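Local coordinates for hypothetical protein CG14615-PA (Drosophila melanogaster, PDB 1SQH) that is of unknown function but belongs to the acetyltransferase superfamily and may transfer acyl groups to glycine, at residues I54-L64 with T200-F208; W118-L129 with V293-N302. All coordinates share one frame; numbering follows the deposited sequence.

The two contacts illustrate how one chain can join distant segments by different chemistry. In contact 2 the backbones do the joining: strands 123-128 and 289-299 pair antiparallel inside a mixed sheet, and half of its touching residues are buried. Contact 1 is smaller (446 Å² against 1037 Å²) and more superficial, with three of ten touching residues buried, and sets a loop against helix 199-208 without a clear hydrogen bond; side-chain packing and two bridging waters serve instead. The centres of contact 1 and contact 2 are about 22 Å apart, and they share no element. Yet both tie N-terminal to C-terminal parts of the chain, one through a loop and a helix, the other through a continuous sheet.

Contact 1 (I54-L64 with T200-F208); sequences IPRNDLNHISL and TYLQALVRF
His61 and Phe208 meet rim to rim, with His61 CD2 3.5 Å from Phe208 CE2, planes 67° apart and neither ring over the other's face. Over one face of the imidazole lies the Ile54 methyl CD1, which also sits over a face of the Arg207 guanidinium and approaches Phe208 CZ to 3.5 Å. CG of Arg207 lies over one face of the Phe208 ring; with that CG anti to the backbone N (chi1 -179°) and the chain extended to NE, the guanidinium reaches Ile54 and His61. The Tyr201 ring carries Leu205 CD1 on one face, while Leu64 CD1 and the Ser63 hydroxyl come to its edge.

Asp58 OD2 accepts a hydrogen bond of 2.7 Å from His61 ND1, which restrains the imidazole's rotation. Both Leu64 methyls rest on Ala204 CB, CD1 tightly at 3.5 Å. Water bridges flank this packing, one from Asn60 O to Thr200 O, the other from Ser63 O to Tyr201 OH.

Helix 34-51 backs the apolar part, its Leu49 touching Ile54, Leu64 and Phe208. His86 NE2 of strand 82-87 hydrogen-bonds Ser63 O, anchoring the loop to that strand, while the loop packs on helix 199-208.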
loop_
_atom_site.group_PDB
_atom_site.type_symbol
_atom_site.label_atom_id
_atom_site.label_comp_id
_atom_site.label_asym_id
_atom_site.label_seq_id
_atom_site.Cartn_x
_atom_site.Cartn_y
_atom_site.Cartn_z
ATOM N N ILE A 54 20.284 -1.246 -8.756
ATOM C CA ILE A 54 19.449 -2.367 -9.170
ATOM C C ILE A 54 18.733 -2.023 -10.480
ATOM O O ILE A 54 17.874 -1.144 -10.524
ATOM C CB ILE A 54 18.388 -2.712 -8.087
ATOM C CG1 ILE A 54 19.085 -3.094 -6.781
ATOM C CG2 ILE A 54 17.496 -3.861 -8.564
ATOM C CD1 ILE A 54 18.139 -3.434 -5.668
ATOM N N PRO A 55 19.074 -2.723 -11.568
ATOM C CA PRO A 55 18.411 -2.424 -12.841
ATOM C C PRO A 55 16.880 -2.437 -12.747
ATOM O O PRO A 55 16.283 -3.330 -12.135
ATOM C CB PRO A 55 18.951 -3.512 -13.774
ATOM C CG PRO A 55 19.225 -4.658 -12.848
ATOM C CD PRO A 55 19.873 -3.957 -11.669
ATOM N N ARG A 56 16.249 -1.435 -13.348
ATOM C CA ARG A 56 14.797 -1.372 -13.338
ATOM C C ARG A 56 14.294 -2.623 -14.046
ATOM O O ARG A 56 15.021 -3.242 -14.827
ATOM C CB ARG A 56 14.307 -0.120 -14.071
ATOM C CG ARG A 56 14.831 1.178 -13.479
ATOM C CD ARG A 56 14.186 2.374 -14.133
ATOM N NE ARG A 56 14.480 3.597 -13.399
ATOM C CZ ARG A 56 13.800 4.734 -13.521
ATOM N NH1 ARG A 56 12.769 4.821 -14.355
ATOM N NH2 ARG A 56 14.152 5.788 -12.796
ATOM N N ASN A 57 13.051 -2.991 -13.778
ATOM C CA ASN A 57 12.478 -4.178 -14.385
ATOM C C ASN A 57 13.127 -5.444 -13.830
ATOM O O ASN A 57 12.803 -6.551 -14.260
ATOM C CB ASN A 57 12.613 -4.111 -15.909
ATOM C CG ASN A 57 11.705 -3.054 -16.524
ATOM O OD1 ASN A 57 11.754 -1.873 -16.153
ATOM N ND2 ASN A 57 10.868 -3.472 -17.465
ATOM N N ASP A 58 14.046 -5.275 -12.877
ATOM C CA ASP A 58 14.687 -6.423 -12.228
ATOM C C ASP A 58 13.543 -7.275 -11.697
ATOM O O ASP A 58 12.781 -6.824 -10.840
ATOM C CB ASP A 58 15.546 -5.980 -11.043
ATOM C CG ASP A 58 15.989 -7.152 -10.186
ATOM O OD1 ASP A 58 16.821 -7.952 -10.663
ATOM O OD2 ASP A 58 15.495 -7.287 -9.045
ATOM N N LEU A 59 13.433 -8.501 -12.190
ATOM C CA LEU A 59 12.351 -9.394 -11.794
ATOM C C LEU A 59 12.100 -9.588 -10.284
ATOM O O LEU A 59 10.943 -9.659 -9.860
ATOM C CB LEU A 59 12.538 -10.757 -12.483
ATOM C CG LEU A 59 11.289 -11.628 -12.707
ATOM C CD1 LEU A 59 11.509 -12.538 -13.921
ATOM C CD2 LEU A 59 10.966 -12.436 -11.454
ATOM N N ASN A 60 13.144 -9.664 -9.461
ATOM C CA ASN A 60 12.884 -9.867 -8.039
ATOM C C ASN A 60 12.767 -8.593 -7.192
ATOM O O ASN A 60 12.842 -8.633 -5.964
ATOM C CB ASN A 60 13.896 -10.856 -7.426
ATOM C CG ASN A 60 15.329 -10.419 -7.589
ATOM O OD1 ASN A 60 15.680 -9.280 -7.277
ATOM N ND2 ASN A 60 16.181 -11.334 -8.061
ATOM N N HIS A 61 12.559 -7.464 -7.860
ATOM C CA HIS A 61 12.367 -6.189 -7.173
ATOM C C HIS A 61 11.277 -5.381 -7.873
ATOM O O HIS A 61 10.971 -4.264 -7.464
ATOM C CB HIS A 61 13.653 -5.362 -7.134
ATOM C CG HIS A 61 14.656 -5.839 -6.131
ATOM N ND1 HIS A 61 15.494 -6.908 -6.361
ATOM C CD2 HIS A 61 14.974 -5.374 -4.898
ATOM C CE1 HIS A 61 16.288 -7.077 -5.318
ATOM N NE2 HIS A 61 15.992 -6.159 -4.416
ATOM N N ILE A 62 10.690 -5.947 -8.926
ATOM C CA ILE A 62 9.642 -5.249 -9.656
ATOM C C ILE A 62 8.464 -4.857 -8.770
ATOM O O ILE A 62 7.777 -3.874 -9.046
ATOM C CB ILE A 62 9.080 -6.092 -10.803
ATOM C CG1 ILE A 62 8.633 -7.445 -10.270
ATOM C CG2 ILE A 62 10.114 -6.240 -11.899
ATOM C CD1 ILE A 62 7.550 -8.085 -11.096
ATOM N N SER A 63 8.225 -5.633 -7.718
ATOM C CA SER A 63 7.118 -5.359 -6.806
ATOM C C SER A 63 7.319 -4.006 -6.113
ATOM O O SER A 63 6.380 -3.438 -5.559
ATOM C CB SER A 63 7.006 -6.473 -5.760
ATOM O OG SER A 63 8.126 -6.462 -4.890
ATOM N N LEU A 64 8.547 -3.497 -6.169
ATOM C CA LEU A 64 8.896 -2.208 -5.574
ATOM C C LEU A 64 8.899 -1.075 -6.619
ATOM O O LEU A 64 9.405 0.023 -6.364
ATOM C CB LEU A 64 10.271 -2.303 -4.907
ATOM C CG LEU A 64 10.305 -2.670 -3.418
ATOM C CD1 LEU A 64 9.376 -3.829 -3.135
ATOM C CD2 LEU A 64 11.733 -3.005 -2.998
ATOM N N THR A 200 8.577 -13.152 -2.894
ATOM C CA THR A 200 9.660 -12.286 -3.322
ATOM C C THR A 200 9.356 -10.811 -3.050
ATOM O O THR A 200 10.276 -10.021 -2.827
ATOM C CB THR A 200 10.025 -12.538 -4.814
ATOM O OG1 THR A 200 10.653 -11.371 -5.364
ATOM C CG2 THR A 200 8.796 -12.919 -5.621
ATOM N N TYR A 201 8.076 -10.440 -3.047
ATOM C CA TYR A 201 7.688 -9.065 -2.726
ATOM C C TYR A 201 8.067 -8.860 -1.267
ATOM O O TYR A 201 8.743 -7.892 -0.923
ATOM C CB TYR A 201 6.176 -8.865 -2.889
ATOM C CG TYR A 201 5.640 -7.558 -2.316
ATOM C CD1 TYR A 201 6.318 -6.353 -2.504
ATOM C CD2 TYR A 201 4.417 -7.518 -1.640
ATOM C CE1 TYR A 201 5.790 -5.139 -2.038
ATOM C CE2 TYR A 201 3.877 -6.310 -1.171
ATOM C CZ TYR A 201 4.568 -5.128 -1.377
ATOM O OH TYR A 201 4.035 -3.930 -0.947
ATOM N N LEU A 202 7.641 -9.788 -0.411
ATOM C CA LEU A 202 7.959 -9.691 1.012
ATOM C C LEU A 202 9.475 -9.613 1.244
ATOM O O LEU A 202 9.943 -8.863 2.107
ATOM C CB LEU A 202 7.351 -10.872 1.776
ATOM C CG LEU A 202 5.966 -10.648 2.409
ATOM C CD1 LEU A 202 5.025 -10.045 1.399
ATOM C CD2 LEU A 202 5.403 -11.966 2.924
ATOM N N GLN A 203 10.238 -10.377 0.464
ATOM C CA GLN A 203 11.694 -10.370 0.591
ATOM C C GLN A 203 12.275 -8.998 0.219
ATOM O O GLN A 203 13.272 -8.549 0.804
ATOM C CB GLN A 203 12.302 -11.486 -0.271
ATOM C CG GLN A 203 12.521 -12.785 0.503
ATOM C CD GLN A 203 12.721 -13.999 -0.391
ATOM O OE1 GLN A 203 13.247 -13.890 -1.498
ATOM N NE2 GLN A 203 12.313 -15.171 0.097
ATOM N N ALA A 204 11.645 -8.330 -0.746
ATOM C CA ALA A 204 12.097 -7.002 -1.153
ATOM C C ALA A 204 11.805 -6.004 -0.018
ATOM O O ALA A 204 12.637 -5.138 0.298
ATOM C CB ALA A 204 11.385 -6.567 -2.437
ATOM N N LEU A 205 10.626 -6.144 0.594
ATOM C CA LEU A 205 10.212 -5.280 1.697
ATOM C C LEU A 205 11.086 -5.403 2.947
ATOM O O LEU A 205 11.354 -4.410 3.627
ATOM C CB LEU A 205 8.752 -5.561 2.069
ATOM C CG LEU A 205 7.684 -4.939 1.165
ATOM C CD1 LEU A 205 6.294 -5.424 1.565
ATOM C CD2 LEU A 205 7.772 -3.424 1.278
ATOM N N VAL A 206 11.522 -6.614 3.277
ATOM C CA VAL A 206 12.361 -6.762 4.456
ATOM C C VAL A 206 13.699 -6.109 4.153
ATOM O O VAL A 206 14.396 -5.655 5.053
ATOM C CB VAL A 206 12.579 -8.250 4.835
ATOM C CG1 VAL A 206 13.157 -9.002 3.666
ATOM C CG2 VAL A 206 13.519 -8.352 6.037
ATOM N N ARG A 207 14.035 -6.027 2.872
ATOM C CA ARG A 207 15.305 -5.434 2.477
ATOM C C ARG A 207 15.315 -3.907 2.420
ATOM O O ARG A 207 16.208 -3.264 2.989
ATOM C CB ARG A 207 15.751 -5.983 1.115
ATOM C CG ARG A 207 17.087 -5.419 0.657
ATOM C CD ARG A 207 17.524 -5.958 -0.692
ATOM N NE ARG A 207 18.784 -5.340 -1.100
ATOM C CZ ARG A 207 19.362 -5.515 -2.285
ATOM N NH1 ARG A 207 18.792 -6.293 -3.196
ATOM N NH2 ARG A 207 20.513 -4.913 -2.554
ATOM N N PHE A 208 14.322 -3.332 1.743
ATOM C CA PHE A 208 14.243 -1.882 1.572
ATOM C C PHE A 208 13.285 -1.097 2.458
ATOM O O PHE A 208 13.338 0.140 2.490
ATOM C CB PHE A 208 13.958 -1.585 0.109
ATOM C CG PHE A 208 15.112 -1.892 -0.781
ATOM C CD1 PHE A 208 16.249 -1.087 -0.755
ATOM C CD2 PHE A 208 15.104 -3.014 -1.599
ATOM C CE1 PHE A 208 17.361 -1.396 -1.535
ATOM C CE2 PHE A 208 16.213 -3.331 -2.381
ATOM C CZ PHE A 208 17.341 -2.521 -2.345
HETATM O O HOH W 1 12.889 -9.965 -3.573
HETATM O O HOH W 2 4.408 -2.503 -3.578
#

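Contact 2 (W118-L129 with V293-N302); sequences WTQGALLTNVDL and VNEWIKLVPN
Trp296 lays one face of its indole against the backbone of Thr125 and Asn126, a closely packed part of this strand pair. Thr125 CA stands 3.9 Å from the centroid of the Trp296 five-membered ring, almost on its normal, in a CH-pi contact, and Asn126 N lies over the same face. Leu123 CD2 reaches the indole edge, and Trp271 adds an edge-to-face ring pair.

Beside it the ladder is interrupted. Leu124 and Ile297 form a hydrogen-bonded antiparallel pair, both bonds 2.8 Å (Leu124 N to Ile297 O and Ile297 N to Leu124 O). Val127 and Glu295 form the next such pair, but the register slips by one residue at Asn126, a beta bulge. Leu124 and Ile297 pack against helix 129-141 (Val135, Lys136), with Leu299 CD1 beside Leu124 CD2; Leu299 CD2 meets the Trp118 ring edge at CE3, 3.7 Å away.

The end past the bulge is the loose one: a water links Leu129 N to Val293 O, and Asp128 turns its carboxylate to cap Gly130 N. The other end is water-linked, from Trp118 O to Gly121 N, but still bonded. Asn302 N donates to Thr119 O (3.0 Å, 164°), and a bend at chi2 (60°) lets Lys298 NZ donate a 2.6 Å hydrogen bond to Gly121 O. Gly121 CA comes 2.9 Å from Leu299 O, an oxygen buried without a hydrogen-bond partner.

Buried Glu295 forms a salt bridge from OE1 to Lys136 and a hydrogen bond from OE2 to Gln151, which together would probably stabilise its charged form. Main-chain bonds thus set the register, whereas side chains fit it to the helix on one face and to Trp271 on the other, making 289-299 an inner strand of the mixed sheet, between strands 123-128 and 147-157.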
loop_
_atom_site.group_PDB
_atom_site.type_symbol
_atom_site.label_atom_id
_atom_site.label_comp_id
_atom_site.label_asym_id
_atom_site.label_seq_id
_atom_site.Cartn_x
_atom_site.Cartn_y
_atom_site.Cartn_z
ATOM N N TRP A 118 -8.083 -6.229 -17.538
ATOM C CA TRP A 118 -9.438 -6.419 -17.027
ATOM C C TRP A 118 -9.840 -7.874 -16.930
ATOM O O TRP A 118 -10.632 -8.251 -16.071
ATOM C CB TRP A 118 -10.460 -5.733 -17.940
ATOM C CG TRP A 118 -10.270 -4.267 -18.108
ATOM C CD1 TRP A 118 -9.797 -3.623 -19.210
ATOM C CD2 TRP A 118 -10.563 -3.254 -17.144
ATOM N NE1 TRP A 118 -9.780 -2.267 -18.995
ATOM C CE2 TRP A 118 -10.245 -2.014 -17.733
ATOM C CE3 TRP A 118 -11.065 -3.276 -15.833
ATOM C CZ2 TRP A 118 -10.412 -0.801 -17.059
ATOM C CZ3 TRP A 118 -11.231 -2.069 -15.162
ATOM C CH2 TRP A 118 -10.904 -0.849 -15.780
ATOM N N THR A 119 -9.303 -8.678 -17.838
ATOM C CA THR A 119 -9.623 -10.093 -17.925
ATOM C C THR A 119 -8.608 -11.033 -17.291
ATOM O O THR A 119 -8.875 -12.228 -17.127
ATOM C CB THR A 119 -9.808 -10.467 -19.409
ATOM O OG1 THR A 119 -11.076 -9.974 -19.862
ATOM C CG2 THR A 119 -9.714 -11.969 -19.623
ATOM N N GLN A 120 -7.453 -10.496 -16.915
ATOM C CA GLN A 120 -6.395 -11.319 -16.341
ATOM C C GLN A 120 -6.196 -11.197 -14.835
ATOM O O GLN A 120 -5.072 -11.324 -14.343
ATOM C CB GLN A 120 -5.079 -11.025 -17.064
ATOM C CG GLN A 120 -5.053 -11.526 -18.504
ATOM C CD GLN A 120 -3.897 -10.952 -19.294
ATOM O OE1 GLN A 120 -3.932 -9.793 -19.717
ATOM N NE2 GLN A 120 -2.858 -11.757 -19.490
ATOM N N GLY A 121 -7.285 -10.952 -14.112
ATOM C CA GLY A 121 -7.216 -10.844 -12.665
ATOM C C GLY A 121 -6.584 -9.591 -12.076
ATOM O O GLY A 121 -6.035 -9.641 -10.971
ATOM N N ALA A 122 -6.661 -8.468 -12.785
ATOM C CA ALA A 122 -6.071 -7.218 -12.297
ATOM C C ALA A 122 -6.677 -6.766 -10.968
ATOM O O ALA A 122 -7.879 -6.902 -10.744
ATOM C CB ALA A 122 -6.244 -6.117 -13.340
ATOM N N LEU A 123 -5.841 -6.221 -10.088
ATOM C CA LEU A 123 -6.322 -5.741 -8.791
ATOM C C LEU A 123 -6.391 -4.212 -8.748
ATOM O O LEU A 123 -5.390 -3.524 -8.976
ATOM C CB LEU A 123 -5.409 -6.246 -7.674
ATOM C CG LEU A 123 -5.698 -5.723 -6.261
ATOM C CD1 LEU A 123 -7.078 -6.164 -5.816
ATOM C CD2 LEU A 123 -4.631 -6.236 -5.292
ATOM N N LEU A 124 -7.577 -3.687 -8.474
ATOM C CA LEU A 124 -7.787 -2.248 -8.382
ATOM C C LEU A 124 -7.584 -1.846 -6.915
ATOM O O LEU A 124 -8.402 -2.181 -6.053
ATOM C CB LEU A 124 -9.211 -1.898 -8.843
ATOM C CG LEU A 124 -9.476 -1.753 -10.354
ATOM C CD1 LEU A 124 -8.603 -2.711 -11.147
ATOM C CD2 LEU A 124 -10.960 -1.975 -10.644
ATOM N N THR A 125 -6.496 -1.123 -6.643
ATOM C CA THR A 125 -6.163 -0.709 -5.271
ATOM C C THR A 125 -6.576 0.712 -4.881
ATOM O O THR A 125 -6.596 1.627 -5.711
ATOM C CB THR A 125 -4.641 -0.848 -5.018
ATOM O OG1 THR A 125 -3.927 0.073 -5.857
ATOM C CG2 THR A 125 -4.175 -2.268 -5.323
ATOM N N ASN A 126 -6.880 0.891 -3.600
ATOM C CA ASN A 126 -7.288 2.193 -3.060
ATOM C C ASN A 126 -8.239 2.992 -3.961
ATOM O O ASN A 126 -7.986 4.161 -4.261
ATOM C CB ASN A 126 -6.044 3.049 -2.713
ATOM C CG ASN A 126 -4.974 3.020 -3.800
ATOM O OD1 ASN A 126 -4.173 2.068 -3.891
ATOM N ND2 ASN A 126 -4.954 4.056 -4.637
ATOM N N VAL A 127 -9.346 2.367 -4.359
ATOM C CA VAL A 127 -10.335 3.011 -5.226
ATOM C C VAL A 127 -11.293 3.886 -4.438
ATOM O O VAL A 127 -11.911 3.425 -3.473
ATOM C CB VAL A 127 -11.200 1.983 -5.995
ATOM C CG1 VAL A 127 -12.032 2.706 -7.047
ATOM C CG2 VAL A 127 -10.325 0.913 -6.622
ATOM N N ASP A 128 -11.415 5.143 -4.861
ATOM C CA ASP A 128 -12.306 6.097 -4.205
ATOM C C ASP A 128 -13.743 5.598 -4.325
ATOM O O ASP A 128 -14.125 5.022 -5.351
ATOM C CB ASP A 128 -12.182 7.469 -4.866
ATOM C CG ASP A 128 -12.968 8.535 -4.144
ATOM O OD1 ASP A 128 -12.385 9.228 -3.281
ATOM O OD2 ASP A 128 -14.177 8.671 -4.431
ATOM N N LEU A 129 -14.540 5.813 -3.286
ATOM C CA LEU A 129 -15.928 5.358 -3.304
ATOM C C LEU A 129 -16.725 5.898 -4.494
ATOM O O LEU A 129 -17.694 5.277 -4.929
ATOM C CB LEU A 129 -16.624 5.748 -1.998
ATOM C CG LEU A 129 -16.040 5.044 -0.771
ATOM C CD1 LEU A 129 -16.695 5.565 0.500
ATOM C CD2 LEU A 129 -16.242 3.541 -0.915
ATOM N N VAL A 293 -12.307 5.857 3.403
ATOM C CA VAL A 293 -12.842 4.531 3.114
ATOM C C VAL A 293 -12.659 4.330 1.618
ATOM O O VAL A 293 -13.141 5.125 0.816
ATOM C CB VAL A 293 -14.339 4.412 3.451
ATOM C CG1 VAL A 293 -14.850 3.037 3.037
ATOM C CG2 VAL A 293 -14.559 4.646 4.939
ATOM N N ASN A 294 -11.943 3.273 1.256
ATOM C CA ASN A 294 -11.668 2.959 -0.138
ATOM C C ASN A 294 -11.950 1.496 -0.376
ATOM O O ASN A 294 -12.096 0.722 0.569
ATOM C CB ASN A 294 -10.195 3.226 -0.452
ATOM C CG ASN A 294 -9.947 4.621 -0.998
ATOM O OD1 ASN A 294 -10.751 5.537 -0.799
ATOM N ND2 ASN A 294 -8.813 4.795 -1.678
ATOM N N GLU A 295 -12.026 1.109 -1.640
ATOM C CA GLU A 295 -12.251 -0.292 -1.950
ATOM C C GLU A 295 -11.061 -0.879 -2.691
ATOM O O GLU A 295 -10.334 -0.179 -3.394
ATOM C CB GLU A 295 -13.532 -0.483 -2.784
ATOM C CG GLU A 295 -14.787 -0.709 -1.947
ATOM C CD GLU A 295 -16.037 -0.941 -2.787
ATOM O OE1 GLU A 295 -15.991 -1.757 -3.729
ATOM O OE2 GLU A 295 -17.077 -0.318 -2.500
ATOM N N TRP A 296 -10.841 -2.168 -2.470
ATOM C CA TRP A 296 -9.799 -2.908 -3.157
ATOM C C TRP A 296 -10.657 -3.847 -3.999
ATOM O O TRP A 296 -11.384 -4.685 -3.464
ATOM C CB TRP A 296 -8.951 -3.688 -2.166
ATOM C CG TRP A 296 -7.555 -3.157 -2.032
ATOM C CD1 TRP A 296 -6.412 -3.733 -2.507
ATOM C CD2 TRP A 296 -7.153 -1.948 -1.368
ATOM N NE1 TRP A 296 -5.320 -2.961 -2.179
ATOM C CE2 TRP A 296 -5.747 -1.861 -1.481
ATOM C CE3 TRP A 296 -7.844 -0.931 -0.690
ATOM C CZ2 TRP A 296 -5.012 -0.790 -0.934
ATOM C CZ3 TRP A 296 -7.108 0.140 -0.145
ATOM C CH2 TRP A 296 -5.708 0.193 -0.273
ATOM N N ILE A 297 -10.607 -3.682 -5.314
ATOM C CA ILE A 297 -11.432 -4.503 -6.181
ATOM C C ILE A 297 -10.626 -5.537 -6.945
ATOM O O ILE A 297 -9.910 -5.206 -7.893
ATOM C CB ILE A 297 -12.197 -3.629 -7.180
ATOM C CG1 ILE A 297 -12.949 -2.523 -6.423
ATOM C CG2 ILE A 297 -13.159 -4.481 -7.971
ATOM C CD1 ILE A 297 -13.739 -1.572 -7.309
ATOM N N LYS A 298 -10.737 -6.789 -6.518
ATOM C CA LYS A 298 -10.030 -7.879 -7.173
ATOM C C LYS A 298 -10.915 -8.458 -8.275
ATOM O O LYS A 298 -12.013 -8.954 -8.005
ATOM C CB LYS A 298 -9.686 -8.958 -6.144
ATOM C CG LYS A 298 -9.153 -10.264 -6.713
ATOM C CD LYS A 298 -7.871 -10.083 -7.509
ATOM C CE LYS A 298 -7.346 -11.440 -7.967
ATOM N NZ LYS A 298 -6.260 -11.344 -8.982
ATOM N N LEU A 299 -10.440 -8.363 -9.516
ATOM C CA LEU A 299 -11.159 -8.899 -10.673
ATOM C C LEU A 299 -10.722 -10.349 -10.876
ATOM O O LEU A 299 -9.524 -10.634 -10.913
ATOM C CB LEU A 299 -10.826 -8.082 -11.926
ATOM C CG LEU A 299 -11.634 -6.815 -12.237
ATOM C CD1 LEU A 299 -11.920 -6.045 -10.976
ATOM C CD2 LEU A 299 -10.871 -5.960 -13.237
ATOM N N VAL A 300 -11.678 -11.269 -10.990
ATOM C CA VAL A 300 -11.328 -12.681 -11.188
ATOM C C VAL A 300 -11.011 -12.954 -12.658
ATOM O O VAL A 300 -11.735 -12.517 -13.553
ATOM C CB VAL A 300 -12.472 -13.634 -10.736
ATOM C CG1 VAL A 300 -13.049 -13.168 -9.406
ATOM C CG2 VAL A 300 -13.552 -13.713 -11.802
ATOM N N PRO A 301 -9.910 -13.678 -12.925
ATOM C CA PRO A 301 -9.518 -13.993 -14.306
ATOM C C PRO A 301 -10.645 -14.694 -15.067
ATOM O O PRO A 301 -11.246 -15.641 -14.558
ATOM C CB PRO A 301 -8.291 -14.886 -14.127
ATOM C CG PRO A 301 -7.708 -14.410 -12.823
ATOM C CD PRO A 301 -8.944 -14.234 -11.961
ATOM N N ASN A 302 -10.920 -14.219 -16.280
ATOM C CA ASN A 302 -11.985 -14.769 -17.121
ATOM C C ASN A 302 -12.409 -16.199 -16.824
ATOM O O ASN A 302 -13.395 -16.420 -16.120
ATOM C CB ASN A 302 -11.604 -14.656 -18.594
ATOM C CG ASN A 302 -12.391 -13.576 -19.309
ATOM O OD1 ASN A 302 -12.235 -13.371 -20.518
ATOM N ND2 ASN A 302 -13.246 -12.874 -18.562
HETATM O O HOH W 3 -9.972 -10.630 -14.557
HETATM O O HOH W 4 -9.911 8.349 -2.356
HETATM O O HOH W 5 -13.955 7.293 -0.829
#